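Local coordinates for protein cytosine deaminase (Klebsiella pneumoniae, PDB 4R85) that probably removes the exocyclic amino group of 5-methylcytosine by hydrolysis, as an iron(II)-containing deaminase of the amidohydrolase fold, at residues 55-60 with 308-313; 113-118 with 143-148. One frame throughout, in Å; residues are numbered along the deposited sequence.

Contact 1: 55-60 with 308-313. With FE2 (Fe (II) ion), chain H; 17E (5-methylcytosine), chain G.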
# COMPACT_ATOMS: atom_id res chain seq x y z
N PRO A 55 -7.78 14.13 -7.65
CA PRO A 55 -8.98 14.95 -7.46
C PRO A 55 -9.11 15.54 -6.06
O PRO A 55 -10.10 16.22 -5.81
CB PRO A 55 -10.12 13.94 -7.69
CG PRO A 55 -9.54 12.64 -7.21
CD PRO A 55 -8.06 12.69 -7.56
N HIS A 56 -8.15 15.27 -5.18
CA HIS A 56 -8.23 15.77 -3.82
C HIS A 56 -6.87 15.75 -3.12
O HIS A 56 -6.41 14.69 -2.67
CB HIS A 56 -9.23 14.93 -3.01
CG HIS A 56 -9.56 15.51 -1.67
ND1 HIS A 56 -10.86 15.75 -1.27
CD2 HIS A 56 -8.77 15.90 -0.65
CE1 HIS A 56 -10.85 16.26 -0.05
NE2 HIS A 56 -9.59 16.37 0.34
N ILE A 57 -6.26 16.92 -3.02
CA ILE A 57 -4.97 17.07 -2.33
C ILE A 57 -4.96 18.45 -1.68
O ILE A 57 -5.69 19.33 -2.13
CB ILE A 57 -3.81 16.91 -3.33
CG1 ILE A 57 -2.45 16.90 -2.61
CG2 ILE A 57 -3.88 17.97 -4.44
CD1 ILE A 57 -1.34 16.23 -3.43
N HIS A 58 -4.18 18.61 -0.61
CA HIS A 58 -4.06 19.91 0.05
C HIS A 58 -2.69 20.50 -0.23
O HIS A 58 -1.75 20.32 0.56
CB HIS A 58 -4.22 19.77 1.57
CG HIS A 58 -5.57 19.27 1.99
ND1 HIS A 58 -6.52 20.09 2.55
CD2 HIS A 58 -6.12 18.03 1.94
CE1 HIS A 58 -7.60 19.39 2.83
NE2 HIS A 58 -7.39 18.14 2.47
N LEU A 59 -2.58 21.21 -1.35
CA LEU A 59 -1.29 21.79 -1.76
C LEU A 59 -0.81 22.92 -0.86
O LEU A 59 0.38 23.21 -0.81
CB LEU A 59 -1.35 22.27 -3.21
CG LEU A 59 -1.43 21.16 -4.25
CD1 LEU A 59 -1.45 21.74 -5.65
CD2 LEU A 59 -0.26 20.19 -4.06
N ASP A 60 -1.72 23.58 -0.15
CA ASP A 60 -1.27 24.66 0.74
C ASP A 60 -0.46 24.11 1.92
O ASP A 60 0.47 24.76 2.40
CB ASP A 60 -2.43 25.56 1.20
CG ASP A 60 -3.50 24.82 2.00
OD1 ASP A 60 -4.22 25.50 2.76
OD2 ASP A 60 -3.62 23.57 1.88
N ASP A 308 -4.85 13.02 -0.98
CA ASP A 308 -5.17 13.91 0.14
C ASP A 308 -3.95 14.72 0.63
O ASP A 308 -3.92 15.95 0.53
CB ASP A 308 -5.79 13.12 1.32
CG ASP A 308 -6.55 14.01 2.28
OD1 ASP A 308 -6.62 13.70 3.49
OD2 ASP A 308 -7.07 15.02 1.81
N SER A 309 -2.95 14.02 1.13
CA SER A 309 -1.80 14.67 1.75
C SER A 309 -0.47 14.17 1.22
O SER A 309 -0.31 12.98 0.97
CB SER A 309 -1.80 14.42 3.25
OG SER A 309 -2.85 15.13 3.88
N ILE A 310 0.49 15.08 1.09
CA ILE A 310 1.87 14.69 0.92
C ILE A 310 2.74 15.43 1.94
O ILE A 310 2.90 16.65 1.86
CB ILE A 310 2.36 14.92 -0.52
CG1 ILE A 310 1.59 13.99 -1.48
CG2 ILE A 310 3.86 14.69 -0.63
CD1 ILE A 310 2.04 14.05 -2.94
N GLN A 311 3.25 14.67 2.91
CA GLN A 311 4.13 15.17 3.96
C GLN A 311 3.61 16.41 4.66
O GLN A 311 4.26 17.45 4.68
CB GLN A 311 5.53 15.41 3.40
CG GLN A 311 6.18 14.17 2.82
CD GLN A 311 7.54 14.45 2.19
OE1 GLN A 311 7.66 14.57 0.97
NE2 GLN A 311 8.56 14.54 3.03
N ASP A 312 2.43 16.31 5.26
CA ASP A 312 1.79 17.48 5.83
C ASP A 312 1.45 17.24 7.32
O ASP A 312 1.86 16.21 7.88
CB ASP A 312 0.61 17.92 4.92
CG ASP A 312 -0.61 17.02 5.03
OD1 ASP A 312 -1.56 17.23 4.24
OD2 ASP A 312 -0.65 16.12 5.89
N PRO A 313 0.72 18.17 7.98
CA PRO A 313 0.50 17.92 9.41
C PRO A 313 -0.35 16.68 9.73
O PRO A 313 -0.34 16.23 10.87
CB PRO A 313 -0.25 19.18 9.88
CG PRO A 313 0.10 20.23 8.88
CD PRO A 313 0.23 19.51 7.58
FE FE2 H . -8.86 16.34 2.48
N1 17E G . -7.85 18.88 6.81
C2 17E G . -8.90 18.08 7.01
O2 17E G . -10.00 18.56 7.66
N3 17E G . -8.89 16.81 6.59
C4 17E G . -7.82 16.31 5.95
N4 17E G . -7.83 14.95 5.50
C5 17E G . -6.71 17.12 5.72
C6 17E G . -6.76 18.43 6.17
CM5 17E G . -5.51 16.58 5.00
O HOH W 1 -0.64 17.94 1.68

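Contact 2: 113-118 with 143-148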
# COMPACT_ATOMS: atom_id res chain seq x y z
N HIS A 113 -4.21 16.39 -14.03
CA HIS A 113 -5.40 17.04 -13.50
C HIS A 113 -5.39 16.97 -11.98
O HIS A 113 -5.24 15.90 -11.40
CB HIS A 113 -6.66 16.41 -14.08
CG HIS A 113 -6.77 16.56 -15.56
ND1 HIS A 113 -7.19 17.73 -16.16
CD2 HIS A 113 -6.46 15.71 -16.57
CE1 HIS A 113 -7.17 17.59 -17.47
NE2 HIS A 113 -6.73 16.37 -17.75
N VAL A 114 -5.52 18.13 -11.35
CA VAL A 114 -5.40 18.22 -9.91
C VAL A 114 -6.47 19.14 -9.34
O VAL A 114 -6.71 20.22 -9.86
CB VAL A 114 -4.02 18.81 -9.51
CG1 VAL A 114 -3.91 18.98 -7.98
CG2 VAL A 114 -2.89 17.94 -10.04
N ARG A 115 -7.12 18.71 -8.26
CA ARG A 115 -7.99 19.61 -7.52
C ARG A 115 -7.42 19.78 -6.12
O ARG A 115 -7.29 18.81 -5.37
CB ARG A 115 -9.42 19.06 -7.46
CG ARG A 115 -10.35 19.88 -6.56
CD ARG A 115 -11.76 19.27 -6.54
NE ARG A 115 -12.51 19.60 -7.75
CZ ARG A 115 -13.75 19.18 -7.97
NH1 ARG A 115 -14.35 18.41 -7.06
NH2 ARG A 115 -14.39 19.52 -9.09
N THR A 116 -7.03 21.01 -5.77
CA THR A 116 -6.44 21.25 -4.47
C THR A 116 -7.42 21.98 -3.58
O THR A 116 -8.13 22.87 -4.04
CB THR A 116 -5.11 22.06 -4.53
OG1 THR A 116 -4.55 22.15 -3.22
CG2 THR A 116 -5.34 23.47 -5.06
N HIS A 117 -7.49 21.56 -2.32
CA HIS A 117 -8.19 22.34 -1.32
C HIS A 117 -7.20 23.35 -0.74
O HIS A 117 -6.01 23.06 -0.60
CB HIS A 117 -8.77 21.43 -0.23
CG HIS A 117 -9.82 20.49 -0.76
ND1 HIS A 117 -11.16 20.67 -0.51
CD2 HIS A 117 -9.72 19.43 -1.58
CE1 HIS A 117 -11.85 19.73 -1.14
NE2 HIS A 117 -11.00 18.96 -1.80
N VAL A 118 -7.68 24.56 -0.44
CA VAL A 118 -6.86 25.59 0.19
C VAL A 118 -7.61 26.14 1.39
O VAL A 118 -8.76 26.55 1.26
CB VAL A 118 -6.57 26.76 -0.76
CG1 VAL A 118 -5.61 27.77 -0.08
CG2 VAL A 118 -6.00 26.26 -2.06
N ASP A 143 -3.67 20.85 -15.10
CA ASP A 143 -4.85 21.70 -15.01
C ASP A 143 -5.30 21.68 -13.55
O ASP A 143 -5.78 20.66 -13.05
CB ASP A 143 -5.95 21.18 -15.93
CG ASP A 143 -5.60 21.32 -17.41
OD1 ASP A 143 -5.17 20.32 -18.02
OD2 ASP A 143 -5.74 22.43 -17.94
N LEU A 144 -5.14 22.81 -12.87
CA LEU A 144 -5.40 22.88 -11.43
C LEU A 144 -6.77 23.48 -11.11
O LEU A 144 -7.10 24.57 -11.57
CB LEU A 144 -4.31 23.72 -10.75
CG LEU A 144 -4.38 23.86 -9.23
CD1 LEU A 144 -4.23 22.50 -8.56
CD2 LEU A 144 -3.29 24.83 -8.74
N GLN A 145 -7.56 22.77 -10.31
CA GLN A 145 -8.78 23.35 -9.74
C GLN A 145 -8.54 23.72 -8.28
O GLN A 145 -7.85 23.00 -7.56
CB GLN A 145 -9.95 22.38 -9.81
CG GLN A 145 -10.36 22.07 -11.24
CD GLN A 145 -11.61 21.20 -11.30
OE1 GLN A 145 -12.25 20.94 -10.28
NE2 GLN A 145 -11.96 20.76 -12.50
N ILE A 146 -9.12 24.82 -7.84
CA ILE A 146 -8.92 25.26 -6.46
C ILE A 146 -10.22 25.31 -5.66
O ILE A 146 -11.18 25.96 -6.07
CB ILE A 146 -8.26 26.64 -6.41
CG1 ILE A 146 -6.84 26.55 -6.98
CG2 ILE A 146 -8.26 27.19 -4.98
CD1 ILE A 146 -6.28 27.89 -7.42
N VAL A 147 -10.22 24.64 -4.51
CA VAL A 147 -11.38 24.61 -3.62
C VAL A 147 -11.18 25.55 -2.42
O VAL A 147 -10.18 25.45 -1.70
CB VAL A 147 -11.60 23.20 -3.04
CG1 VAL A 147 -12.95 23.14 -2.29
CG2 VAL A 147 -11.54 22.11 -4.13
N ALA A 148 -12.13 26.46 -2.20
CA ALA A 148 -12.16 27.25 -0.98
C ALA A 148 -12.60 26.39 0.20
O ALA A 148 -13.79 26.16 0.41
CB ALA A 148 -13.09 28.44 -1.13
O HOH W 2 -8.25 19.57 -13.91

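Contact 1: 55-60 with 308-313
The carboxylate of D308 lies alongside the imidazoles of H56 and H58, all three side chains running the same way toward one iron(II) ion. H56 NE2, H58 NE2 and D308 OD2 each bind the iron at 2.3 Å. Neither ring is coplanar with the carboxylate: the H56 ring is turned 64° from it and the H58 ring by a similar amount. D308 OD2 comes close to the plane of H58 at its edge, where CD2 of H58 is 3.2 Å from OD2. The two histidines, two residues apart, bring NE2 to the same ion from different rotations: H56 has CG anti to the backbone N (chi1 -170°), whereas the H58 side chain is swung beside its own N. H209 and H241 complete the metal site, and H56 ND1 is held by S240.

The second oxygen of D308 serves the ligand, since the amino group N4 of 5-methylcytosine donates to OD1 at 2.7 Å. Methyl CM5 of the base sits over one face of the H58 ring, off its centre, and S309 OG approaches the same methyl at 3.2 Å. E273 also hydrogen-bonds S309 OG.

The backbones are bridged at I57 and D308. D308 N donates to H56 O at 2.8 Å, and H58 N donates to D308 O at 2.9 Å. One water gives its hydrogens to H58 O and D312 OD1 while accepting from I310 N, and the CD1 methyls of I57 and I310 meet nearby. This pairing of an HxH motif, H56 and H58 near the C-terminal end of the first barrel strand, with an aspartate following the last strand is the signature metal site of the amidohydrolase TIM barrel.

Contact 2: 113-118 with 143-148
A bend at chi3 (-78°) turns the otherwise extended R115 side chain so that its guanidinium presents NE and NH2 side-on to Q145, whose CG lies beside its own backbone N (chi1 -65°). Both nitrogens grip the single acceptor OE1, NE at 2.9 Å and NH2 at 2.8 Å. OE1 is almost exactly in the guanidinium plane, although the amide itself is turned 36° from that plane. NH1 of R115 makes a salt bridge with D207, and Q145 NE2 bonds to L356 O, so each end of the pair has a second hold.

On the same face of the sheet V147 runs alongside H117. Its CG2 methyl is centred over one face of the imidazole, 3.8 Å from the centroid, in a CH-pi contact, and also packs on R115 CG at 3.5 Å. On the other face the contacts across the strands are mostly apolar: V114 CG1 meets L144 CD1 at 3.6 Å, T116 CG2 packs on the same L144 methyl while T116 OG1 bonds to L59 N, and V118 CG2 touches I146 CG2. Helix 126-137 covers V118 and I146 there.

Five backbone hydrogen bonds join the strands in register from H113 with D143 to V118 with A148; Q145 N to V114 O is the shortest, at 2.7 Å. A water also bridges H113 ND1 and D143 O. With helix 126-137 between them, these parallel neighbours form a beta-alpha-beta unit of the TIM barrel.

Contact 2 falls between the two segments of contact 1 along the chain, and their centres are about 11 Å apart. They share the barrel sheet: strand 47-57, which carries residues 55-57, lies next to 111-119, itself paired with 143-149. I57 O receives a probable hydrogen bond from H117 N at 2.9 Å, and T116 OG1 meets L59 N. H117 also packs against the metal ligands H56 and H58, so contact 2 supplies second-shell packing beside the iron. Contact 1 brings the loop after the eighth barrel strand, 303-305, back to the first, consistent with closure of the barrel around the active site.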